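Local coordinates for hypothetical protein (Streptococcus pneumoniae, PDB 2HIY), which is of unknown function and belongs to the DUF1697 family, folding into two four-stranded antiparallel sheets accompanied by helices, at residues 106-111 and 136-141. Sequence-based numbering, arbitrary orientation.
Sequences LFYTEG and LGIFWG
Tyr108 lays its ring flat over the backbone of Gly137, a CH-pi contact diagonal to the register, in which Gly137 faces Phe107. With CG beside its own backbone N and anti to the carbonyl carbon (chi1 -61°), the tyrosine swings its ring across the neighbouring strand, so that Gly137 CA sits 3.5 Å from the ring centroid, only 9° off the normal. The Tyr108 and Ile138 side chains cross at about a right angle, and Tyr108 OH lies 3.7 Å from Ile138 CG1. Beyond it, Leu106 and Ile138 form a hydrogen-bonded pair whose side chains share one face of the sheet, CB to CB. Leu106, its CG beside the backbone N (chi1 -70°), sets CD2 against Trp140 CE3 at 3.8 Å, oblique to the indole, while CD1 lies nearest Ile138 O. The indole NE1 is hydrogen-bonded to Glu129 OE1. Two backbone bonds join Leu106 and Ile138, and a third runs from Tyr108 N to Leu136 O at 2.9 Å. That carbonyl also accepts from a water that donates to Tyr108 O, bridging the two main chains at the edge of the Phe107 ring. In these central strands of an antiparallel sheet, main-chain bonds fix the register, while Leu106, Ile138 and the carbon parts of Tyr108 and Trp140 cover one side; Gly137, one C-H under the ring, has no side chain to keep its CA from Leu106 O, 3.0 Å away in a CA-H...O contact.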
ATOM      1  N   LEU D 106      13.384  20.956   9.044  1.00 11.92           N
ATOM      2  CA  LEU D 106      14.280  20.371   8.043  1.00 11.98           C
ATOM      3  C   LEU D 106      15.711  20.608   8.521  1.00 11.62           C
ATOM      4  O   LEU D 106      16.245  21.706   8.349  1.00 12.01           O
ATOM      5  CB  LEU D 106      14.063  21.041   6.675  1.00 12.76           C
ATOM      6  CG  LEU D 106      12.737  20.743   5.954  1.00 14.17           C
ATOM      7  CD1 LEU D 106      11.542  21.324   6.722  1.00 15.58           C
ATOM      8  CD2 LEU D 106      12.759  21.377   4.572  1.00 15.56           C
ATOM      9  N   PHE D 107      16.310  19.597   9.156  1.00 11.42           N
ATOM     10  CA  PHE D 107      17.655  19.765   9.707  1.00 12.20           C
ATOM     11  C   PHE D 107      18.694  19.741   8.598  1.00 12.37           C
ATOM     12  O   PHE D 107      18.709  18.836   7.744  1.00 12.67           O
ATOM     13  CB  PHE D 107      18.009  18.625  10.647  1.00 12.20           C
ATOM     14  CG  PHE D 107      17.366  18.703  12.009  1.00 11.08           C
ATOM     15  CD1 PHE D 107      17.979  19.406  13.052  1.00 12.21           C
ATOM     16  CD2 PHE D 107      16.173  17.992  12.306  1.00 12.13           C
ATOM     17  CE1 PHE D 107      17.398  19.442  14.354  1.00 12.46           C
ATOM     18  CE2 PHE D 107      15.610  18.019  13.593  1.00 12.67           C
ATOM     19  CZ  PHE D 107      16.226  18.752  14.598  1.00 12.78           C
ATOM     20  N   TYR D 108      19.582  20.733   8.603  1.00 12.13           N
ATOM     21  CA  TYR D 108      20.710  20.712   7.699  1.00 11.90           C
ATOM     22  C   TYR D 108      21.622  19.535   8.019  1.00 13.21           C
ATOM     23  O   TYR D 108      21.654  19.047   9.129  1.00 14.12           O
ATOM     24  CB  TYR D 108      21.475  22.024   7.809  1.00 13.03           C
ATOM     25  CG  TYR D 108      20.665  23.266   7.446  1.00 12.03           C
ATOM     26  CD1 TYR D 108      19.740  23.260   6.392  1.00 12.79           C
ATOM     27  CD2 TYR D 108      20.886  24.473   8.135  1.00 13.32           C
ATOM     28  CE1 TYR D 108      19.015  24.445   6.058  1.00 13.47           C
ATOM     29  CE2 TYR D 108      20.182  25.633   7.802  1.00 13.43           C
ATOM     30  CZ  TYR D 108      19.283  25.609   6.765  1.00 14.11           C
ATOM     31  OH  TYR D 108      18.619  26.794   6.441  1.00 14.94           O
ATOM     32  N   THR D 109      22.381  19.078   7.033  1.00 12.75           N
ATOM     33  CA  THR D 109      23.337  17.987   7.215  1.00 13.34           C
ATOM     34  C   THR D 109      24.770  18.496   7.054  1.00 13.19           C
ATOM     35  O   THR D 109      25.021  19.570   6.528  1.00 13.39           O
ATOM     36  CB  THR D 109      23.098  16.894   6.184  1.00 13.46           C
ATOM     37  OG1 THR D 109      23.164  17.466   4.867  1.00 14.98           O
ATOM     38  CG2 THR D 109      21.738  16.202   6.393  1.00 13.69           C
ATOM     39  N   GLU D 110      25.713  17.677   7.495  1.00 13.36           N
ATOM     40  CA  GLU D 110      27.113  18.038   7.396  1.00 14.16           C
ATOM     41  C   GLU D 110      27.538  18.188   5.944  1.00 14.85           C
ATOM     42  O   GLU D 110      27.243  17.330   5.110  1.00 15.40           O
ATOM     43  CB  GLU D 110      27.952  16.964   8.098  1.00 14.93           C
ATOM     44  CG  GLU D 110      27.819  17.060   9.598  1.00 15.28           C
ATOM     45  CD  GLU D 110      28.319  18.400  10.133  1.00 18.06           C
ATOM     46  OE1 GLU D 110      29.432  18.824   9.753  1.00 18.72           O
ATOM     47  OE2 GLU D 110      27.579  19.058  10.908  1.00 18.40           O
ATOM     48  N   GLY D 111      28.170  19.316   5.634  1.00 15.16           N
ATOM     49  CA  GLY D 111      28.650  19.529   4.277  1.00 16.91           C
ATOM     50  C   GLY D 111      27.654  20.211   3.366  1.00 16.95           C
ATOM     51  O   GLY D 111      27.988  20.548   2.226  1.00 18.48           O
ATOM     52  N   LEU D 136      20.054  25.722  12.538  1.00 14.84           N
ATOM     53  CA  LEU D 136      20.275  24.298  12.310  1.00 13.92           C
ATOM     54  C   LEU D 136      19.418  23.733  11.192  1.00 12.92           C
ATOM     55  O   LEU D 136      19.560  22.592  10.831  1.00 12.66           O
ATOM     56  CB  LEU D 136      19.959  23.502  13.564  1.00 15.21           C
ATOM     57  CG  LEU D 136      20.897  23.769  14.750  1.00 16.64           C
ATOM     58  CD1 LEU D 136      20.348  23.098  16.024  1.00 17.65           C
ATOM     59  CD2 LEU D 136      22.300  23.271  14.414  1.00 19.91           C
ATOM     60  N   GLY D 137      18.501  24.539  10.681  1.00 12.14           N
ATOM     61  CA  GLY D 137      17.599  24.037   9.673  1.00 12.02           C
ATOM     62  C   GLY D 137      16.444  24.991   9.496  1.00 11.75           C
ATOM     63  O   GLY D 137      16.476  26.128   9.957  1.00 12.80           O
ATOM     64  N   ILE D 138      15.413  24.467   8.840  1.00 11.39           N
ATOM     65  CA  ILE D 138      14.264  25.298   8.425  1.00 12.01           C
ATOM     66  C   ILE D 138      13.030  24.880   9.208  1.00 11.41           C
ATOM     67  O   ILE D 138      12.661  23.699   9.202  1.00 11.71           O
ATOM     68  CB  ILE D 138      13.957  25.116   6.918  1.00 12.35           C
ATOM     69  CG1 ILE D 138      15.225  25.367   6.105  1.00 14.59           C
ATOM     70  CG2 ILE D 138      12.833  26.074   6.477  1.00 13.13           C
ATOM     71  CD1 ILE D 138      15.071  25.073   4.615  1.00 15.26           C
ATOM     72  N   PHE D 139      12.399  25.821   9.925  1.00 10.70           N
ATOM     73  CA  PHE D 139      11.074  25.585  10.479  1.00 10.73           C
ATOM     74  C   PHE D 139      10.046  25.762   9.371  1.00 10.79           C
ATOM     75  O   PHE D 139      10.087  26.775   8.675  1.00 11.32           O
ATOM     76  CB  PHE D 139      10.741  26.642  11.547  1.00 10.98           C
ATOM     77  CG  PHE D 139      11.732  26.748  12.691  1.00 10.69           C
ATOM     78  CD1 PHE D 139      11.533  25.997  13.845  1.00 10.27           C
ATOM     79  CD2 PHE D 139      12.820  27.644  12.644  1.00 10.47           C
ATOM     80  CE1 PHE D 139      12.409  26.116  14.934  1.00 11.10           C
ATOM     81  CE2 PHE D 139      13.695  27.754  13.708  1.00 11.88           C
ATOM     82  CZ  PHE D 139      13.472  26.998  14.871  1.00 12.45           C
ATOM     83  N   TRP D 140       9.101  24.839   9.218  1.00 11.40           N
ATOM     84  CA  TRP D 140       8.150  24.966   8.104  1.00 10.57           C
ATOM     85  C   TRP D 140       6.803  24.471   8.542  1.00 11.38           C
ATOM     86  O   TRP D 140       6.605  23.268   8.839  1.00 12.17           O
ATOM     87  CB  TRP D 140       8.680  24.197   6.904  1.00 11.71           C
ATOM     88  CG  TRP D 140       8.117  24.543   5.577  1.00 11.60           C
ATOM     89  CD1 TRP D 140       6.862  25.020   5.251  1.00 11.92           C
ATOM     90  CD2 TRP D 140       8.824  24.432   4.343  1.00 11.11           C
ATOM     91  NE1 TRP D 140       6.745  25.213   3.879  1.00 11.08           N
ATOM     92  CE2 TRP D 140       7.948  24.858   3.305  1.00 11.58           C
ATOM     93  CE3 TRP D 140      10.124  24.013   4.004  1.00 12.01           C
ATOM     94  CZ2 TRP D 140       8.339  24.870   1.950  1.00 11.58           C
ATOM     95  CZ3 TRP D 140      10.512  24.025   2.660  1.00 13.02           C
ATOM     96  CH2 TRP D 140       9.616  24.458   1.656  1.00 11.97           C
ATOM     97  N   GLY D 141       5.854  25.403   8.657  1.00 10.50           N
ATOM     98  CA  GLY D 141       4.515  25.111   9.172  1.00 10.55           C
ATOM     99  C   GLY D 141       3.528  25.181   8.028  1.00 10.89           C
ATOM    100  O   GLY D 141       3.636  26.037   7.149  1.00 11.50           O
TER
HETATM  101  O   HOH W   1      21.216  20.443  11.570  1.00 13.39           O